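Side-chain contacts in endoglucanase (Clostridium thermocellum, PDB 2YIK), which probably hydrolyses internal beta-1,4-glucosidic bonds of cellulose, acting as an endoglucanase of glycoside hydrolase family 9: residues Thr216-Ile219 / Ser220-Ala224; Phe361-Pro364 / Ile365-Leu369. One frame throughout, in Å; residues are numbered along the deposited sequence.

Contact 1: Thr216-Ile219 / Ser220-Ala224; sequences TDII and SATAA
Ser220 lays its hydroxyl against the carbonyl of Thr216, one turn back along the same helix. Ser220 OG donates to Thr216 O at 2.9 Å, and Ser220 N donates to that same oxygen at 3.0 Å. The two donors arrive from opposite faces of the carbonyl plane. OG can do this because it stands beside its own backbone N, with chi1 at -63°. Thr216 CG2 lies 4.0 Å from Ser220 OG.

The pattern recurs two residues on. Thr222 OG1 donates to Ile218 O at 2.9 Å, again with the peptide N-H on the other face of the plane. The methyl Ile218 CG2 lies 4.0 Å from Thr222 OG1, and the two side chains cross at a slant. Both hydroxyls are buried, and each gives its proton to the helix itself. Ala221 CB rests 3.3 Å from Asp217 O.

The polar ends of the first two residues turn to other parts of the fold. Thr216 OG1 bonds Gly261 N, while Asp217 bonds Val263 N and Ser275 OG. Ser220 also touches Asp281, a ligand of a bound calcium ion. Helices 124-140, 238-257 and 279-293 all pack on this stretch. Serine and threonine hydroxyls returned to the carbonyl four residues back are a common helix motif, placed here in a buried helix of the (alpha/alpha)6 barrel fold of family 9.

Contact 2: Phe361-Pro364 / Ile365-Leu369; sequences FWKP and IQDLL
Trp362 O accepts from Gln366 N at 2.9 Å near the start of helix 363-373, and only weakly from Ile365 N. The Pro364 carbonyl accepts from Leu368 N; its ring nitrogen has no N-H, which suits a place near the start of a helix.

Lys363 NZ makes a salt bridge to Asp367 OD1 at 3.5 Å, which is rather long. A water accepts from Lys363 NZ at 2.9 Å. The same water lies 2.5 Å from Asp367 OD1, a short distance and so doubtful in length. The lysine chain sets off anti to its peptide nitrogen (chi1 -174°), then bends at chi2 (51°) and runs straight on to the amine. Its CE comes within 3.3 Å of Asp367 OD1. The Gln366 amide lies near this chain too, with NE2 3.8 Å from Lys363 CD.

The indole of Trp362 lies against Ile365, whose CB meets the ring edge near its plane, 4.2 Å from Trp362 CE3. Trp362 NE1 bonds Asp334 OD2, and the rings of Tyr406 and His410 meet the indole edge-to-face.

Pro364 packs on Tyr308 and Pro311, and Ile365 on helix 392-408. Lys363 and Asp367 are partly exposed, so their attraction is probably softened by solvent. The long direct pair and the water beside it are consistent with a weak, partly hydrated ion pair.

Both contacts lie at or near the start of a helix, one in helix 216-233 and the other in helix 363-373. They share no element and do not touch; their centres are 24 Å apart and their nearest atoms about 16 Å. Contact 1 is buried, nearer the centre of the chain, with helices packed around it. Its polar side chains are mostly neutral. Contact 2 sits farther out and is only partly buried. There a charged pair and a water occupy the more exposed side, while tryptophan and isoleucine face neighbouring helices. The hydroxyls of Ser220 and Thr222 thus go to helix carbonyls, whereas a water accompanies the Lys363 and Asp367 pair.

Contact 1: Thr216-Ile219 / Ser220-Ala224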
ATOM      1  N   THR A 216      -9.928  -2.802  14.125  1.00 23.95           N
ATOM      2  CA  THR A 216      -9.572  -4.034  13.439  1.00 23.27           C
ATOM      3  C   THR A 216      -9.031  -3.905  12.023  1.00 25.15           C
ATOM      4  O   THR A 216      -8.052  -4.560  11.671  1.00 25.05           O
ATOM      5  CB  THR A 216     -10.774  -4.979  13.418  1.00 23.76           C
ATOM      6  OG1 THR A 216     -11.444  -4.890  14.681  1.00 24.52           O
ATOM      7  CG2 THR A 216     -10.326  -6.424  13.186  1.00 21.07           C
ATOM      8  N   ASP A 217      -9.651  -3.063  11.206  1.00 25.22           N
ATOM      9  CA  ASP A 217      -9.187  -2.919   9.835  1.00 25.08           C
ATOM     10  C   ASP A 217      -7.751  -2.398   9.750  1.00 24.36           C
ATOM     11  O   ASP A 217      -6.914  -3.013   9.089  1.00 25.39           O
ATOM     12  CB  ASP A 217     -10.152  -2.035   9.027  1.00 24.29           C
ATOM     13  CG  ASP A 217     -10.299  -0.636   9.601  1.00 28.69           C
ATOM     14  OD1 ASP A 217     -10.202  -0.484  10.840  1.00 26.85           O
ATOM     15  OD2 ASP A 217     -10.525   0.312   8.812  1.00 28.10           O
ATOM     16  N   ILE A 218      -7.455  -1.290  10.426  1.00 23.43           N
ATOM     17  CA  ILE A 218      -6.101  -0.733  10.385  1.00 23.75           C
ATOM     18  C   ILE A 218      -5.078  -1.615  11.104  1.00 22.81           C
ATOM     19  O   ILE A 218      -3.954  -1.764  10.634  1.00 21.55           O
ATOM     20  CB  ILE A 218      -6.030   0.700  10.997  1.00 25.21           C
ATOM     21  CG1 ILE A 218      -6.725   1.713  10.084  1.00 23.81           C
ATOM     22  CG2 ILE A 218      -4.583   1.123  11.176  1.00 23.31           C
ATOM     23  CD1 ILE A 218      -8.208   1.639  10.151  1.00 33.93           C
ATOM     24  N   ILE A 219      -5.461  -2.190  12.242  1.00 23.73           N
ATOM     25  CA  ILE A 219      -4.555  -3.058  12.996  1.00 24.29           C
ATOM     26  C   ILE A 219      -4.141  -4.242  12.112  1.00 23.56           C
ATOM     27  O   ILE A 219      -2.959  -4.566  12.010  1.00 24.50           O
ATOM     28  CB  ILE A 219      -5.218  -3.603  14.306  1.00 24.34           C
ATOM     29  CG1 ILE A 219      -5.306  -2.515  15.386  1.00 26.88           C
ATOM     30  CG2 ILE A 219      -4.342  -4.686  14.913  1.00 21.48           C
ATOM     31  CD1 ILE A 219      -5.663  -1.174  14.867  1.00 35.89           C
ATOM     32  N   SER A 220      -5.120  -4.866  11.463  1.00 22.51           N
ATOM     33  CA  SER A 220      -4.864  -6.005  10.586  1.00 23.14           C
ATOM     34  C   SER A 220      -4.075  -5.620   9.338  1.00 22.96           C
ATOM     35  O   SER A 220      -3.168  -6.341   8.930  1.00 21.87           O
ATOM     36  CB  SER A 220      -6.180  -6.666  10.168  1.00 22.93           C
ATOM     37  OG  SER A 220      -6.856  -7.193  11.295  1.00 23.48           O
ATOM     38  N   ALA A 221      -4.424  -4.486   8.733  1.00 22.93           N
ATOM     39  CA  ALA A 221      -3.726  -4.037   7.536  1.00 23.20           C
ATOM     40  C   ALA A 221      -2.256  -3.863   7.874  1.00 23.18           C
ATOM     41  O   ALA A 221      -1.384  -4.227   7.083  1.00 23.64           O
ATOM     42  CB  ALA A 221      -4.315  -2.719   7.031  1.00 22.79           C
ATOM     43  N   THR A 222      -1.985  -3.330   9.063  1.00 23.56           N
ATOM     44  CA  THR A 222      -0.611  -3.118   9.499  1.00 22.95           C
ATOM     45  C   THR A 222       0.104  -4.435   9.799  1.00 23.60           C
ATOM     46  O   THR A 222       1.260  -4.608   9.421  1.00 23.05           O
ATOM     47  CB  THR A 222      -0.539  -2.211  10.751  1.00 22.51           C
ATOM     48  OG1 THR A 222      -1.214  -0.976  10.484  1.00 23.67           O
ATOM     49  CG2 THR A 222       0.921  -1.904  11.103  1.00 19.36           C
ATOM     50  N   ALA A 223      -0.578  -5.361  10.468  1.00 22.00           N
ATOM     51  CA  ALA A 223       0.033  -6.649  10.780  1.00 23.09           C
ATOM     52  C   ALA A 223       0.417  -7.380   9.493  1.00 23.08           C
ATOM     53  O   ALA A 223       1.451  -8.043   9.437  1.00 22.55           O
ATOM     54  CB  ALA A 223      -0.923  -7.515  11.618  1.00 22.08           C
ATOM     55  N   ALA A 224      -0.415  -7.250   8.463  1.00 21.83           N
ATOM     56  CA  ALA A 224      -0.145  -7.901   7.186  1.00 21.60           C
ATOM     57  C   ALA A 224       1.179  -7.401   6.623  1.00 21.80           C
ATOM     58  O   ALA A 224       2.032  -8.197   6.247  1.00 21.52           O
ATOM     59  CB  ALA A 224      -1.277  -7.633   6.193  1.00 21.90           C
TER

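Contact 2: Phe361-Pro364 / Ile365-Leu369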
ATOM      1  N   PHE A 361      -9.327 -22.384  -4.732  1.00 25.16           N
ATOM      2  CA  PHE A 361      -8.758 -21.126  -4.282  1.00 24.59           C
ATOM      3  C   PHE A 361      -8.361 -20.115  -5.360  1.00 23.23           C
ATOM      4  O   PHE A 361      -8.453 -18.917  -5.123  1.00 22.43           O
ATOM      5  CB  PHE A 361      -7.614 -21.407  -3.295  1.00 23.43           C
ATOM      6  CG  PHE A 361      -8.102 -21.917  -1.953  1.00 24.63           C
ATOM      7  CD1 PHE A 361      -8.840 -21.089  -1.108  1.00 24.58           C
ATOM      8  CD2 PHE A 361      -7.880 -23.240  -1.563  1.00 24.75           C
ATOM      9  CE1 PHE A 361      -9.355 -21.569   0.100  1.00 25.36           C
ATOM     10  CE2 PHE A 361      -8.393 -23.730  -0.353  1.00 24.23           C
ATOM     11  CZ  PHE A 361      -9.132 -22.890   0.476  1.00 24.23           C
ATOM     12  N   TRP A 362      -7.952 -20.577  -6.538  1.00 23.16           N
ATOM     13  CA  TRP A 362      -7.599 -19.648  -7.618  1.00 24.31           C
ATOM     14  C   TRP A 362      -8.811 -19.192  -8.444  1.00 25.54           C
ATOM     15  O   TRP A 362      -8.739 -18.186  -9.153  1.00 25.76           O
ATOM     16  CB  TRP A 362      -6.581 -20.275  -8.577  1.00 22.41           C
ATOM     17  CG  TRP A 362      -5.151 -20.171  -8.139  1.00 24.09           C
ATOM     18  CD1 TRP A 362      -4.295 -21.208  -7.901  1.00 21.75           C
ATOM     19  CD2 TRP A 362      -4.398 -18.969  -7.907  1.00 23.17           C
ATOM     20  NE1 TRP A 362      -3.060 -20.729  -7.538  1.00 23.02           N
ATOM     21  CE2 TRP A 362      -3.093 -19.355  -7.529  1.00 22.62           C
ATOM     22  CE3 TRP A 362      -4.700 -17.598  -7.973  1.00 25.38           C
ATOM     23  CZ2 TRP A 362      -2.086 -18.434  -7.227  1.00 23.62           C
ATOM     24  CZ3 TRP A 362      -3.697 -16.672  -7.671  1.00 23.04           C
ATOM     25  CH2 TRP A 362      -2.407 -17.099  -7.300  1.00 25.32           C
ATOM     26  N   LYS A 363      -9.920 -19.925  -8.354  1.00 25.58           N
ATOM     27  CA  LYS A 363     -11.115 -19.607  -9.134  1.00 26.84           C
ATOM     28  C   LYS A 363     -11.647 -18.186  -8.939  1.00 26.38           C
ATOM     29  O   LYS A 363     -11.997 -17.518  -9.912  1.00 27.13           O
ATOM     30  CB  LYS A 363     -12.220 -20.643  -8.862  1.00 28.96           C
ATOM     31  CG  LYS A 363     -13.459 -20.501  -9.735  1.00 32.91           C
ATOM     32  CD  LYS A 363     -13.098 -20.429 -11.213  1.00 37.87           C
ATOM     33  CE  LYS A 363     -14.335 -20.500 -12.109  1.00 41.12           C
ATOM     34  NZ  LYS A 363     -13.927 -20.508 -13.544  1.00 43.32           N
ATOM     35  N   PRO A 364     -11.711 -17.695  -7.690  1.00 25.83           N
ATOM     36  CA  PRO A 364     -12.222 -16.329  -7.534  1.00 25.40           C
ATOM     37  C   PRO A 364     -11.388 -15.287  -8.283  1.00 25.32           C
ATOM     38  O   PRO A 364     -11.920 -14.285  -8.768  1.00 25.62           O
ATOM     39  CB  PRO A 364     -12.187 -16.121  -6.024  1.00 25.46           C
ATOM     40  CG  PRO A 364     -12.440 -17.502  -5.498  1.00 25.34           C
ATOM     41  CD  PRO A 364     -11.538 -18.341  -6.377  1.00 25.09           C
ATOM     42  N   ILE A 365     -10.083 -15.526  -8.374  1.00 24.67           N
ATOM     43  CA  ILE A 365      -9.198 -14.602  -9.066  1.00 24.02           C
ATOM     44  C   ILE A 365      -9.264 -14.825 -10.575  1.00 24.06           C
ATOM     45  O   ILE A 365      -9.067 -13.894 -11.355  1.00 23.40           O
ATOM     46  CB  ILE A 365      -7.741 -14.739  -8.538  1.00 24.73           C
ATOM     47  CG1 ILE A 365      -7.600 -13.967  -7.215  1.00 23.22           C
ATOM     48  CG2 ILE A 365      -6.740 -14.255  -9.583  1.00 20.64           C
ATOM     49  CD1 ILE A 365      -7.860 -12.471  -7.345  1.00 26.68           C
ATOM     50  N   GLN A 366      -9.555 -16.053 -10.991  1.00 24.67           N
ATOM     51  CA  GLN A 366      -9.673 -16.325 -12.415  1.00 26.63           C
ATOM     52  C   GLN A 366     -10.917 -15.577 -12.899  1.00 26.92           C
ATOM     53  O   GLN A 366     -10.941 -15.033 -14.004  1.00 26.80           O
ATOM     54  CB  GLN A 366      -9.813 -17.826 -12.687  1.00 27.01           C
ATOM     55  CG  GLN A 366      -9.876 -18.158 -14.174  1.00 33.13           C
ATOM     56  CD  GLN A 366     -10.129 -19.633 -14.457  1.00 35.69           C
ATOM     57  OE1 GLN A 366     -10.388 -20.018 -15.597  1.00 39.15           O
ATOM     58  NE2 GLN A 366     -10.055 -20.459 -13.424  1.00 36.11           N
ATOM     59  N   ASP A 367     -11.948 -15.549 -12.055  1.00 26.59           N
ATOM     60  CA  ASP A 367     -13.189 -14.845 -12.377  1.00 25.58           C
ATOM     61  C   ASP A 367     -12.951 -13.337 -12.425  1.00 26.81           C
ATOM     62  O   ASP A 367     -13.485 -12.640 -13.284  1.00 26.50           O
ATOM     63  CB  ASP A 367     -14.267 -15.141 -11.333  1.00 25.95           C
ATOM     64  CG  ASP A 367     -14.838 -16.538 -11.461  1.00 27.60           C
ATOM     65  OD1 ASP A 367     -14.444 -17.261 -12.399  1.00 29.02           O
ATOM     66  OD2 ASP A 367     -15.688 -16.911 -10.627  1.00 28.31           O
ATOM     67  N   LEU A 368     -12.159 -12.839 -11.482  1.00 24.85           N
ATOM     68  CA  LEU A 368     -11.841 -11.419 -11.416  1.00 23.63           C
ATOM     69  C   LEU A 368     -11.095 -11.006 -12.681  1.00 23.80           C
ATOM     70  O   LEU A 368     -11.411  -9.996 -13.311  1.00 24.46           O
ATOM     71  CB  LEU A 368     -10.962 -11.133 -10.201  1.00 22.12           C
ATOM     72  CG  LEU A 368     -10.373  -9.728 -10.090  1.00 20.89           C
ATOM     73  CD1 LEU A 368     -11.495  -8.713  -9.859  1.00 20.86           C
ATOM     74  CD2 LEU A 368      -9.352  -9.701  -8.948  1.00 20.70           C
ATOM     75  N   LEU A 369     -10.101 -11.809 -13.045  1.00 23.63           N
ATOM     76  CA  LEU A 369      -9.293 -11.538 -14.222  1.00 24.48           C
ATOM     77  C   LEU A 369     -10.049 -11.674 -15.540  1.00 24.05           C
ATOM     78  O   LEU A 369      -9.791 -10.920 -16.475  1.00 24.09           O
ATOM     79  CB  LEU A 369      -8.044 -12.428 -14.212  1.00 23.41           C
ATOM     80  CG  LEU A 369      -7.028 -12.047 -13.129  1.00 24.61           C
ATOM     81  CD1 LEU A 369      -5.891 -13.059 -13.104  1.00 22.98           C
ATOM     82  CD2 LEU A 369      -6.487 -10.644 -13.398  1.00 23.98           C
TER
HETATM   83  O   HOH W   1     -13.319 -17.897 -14.596  1.00 46.26           O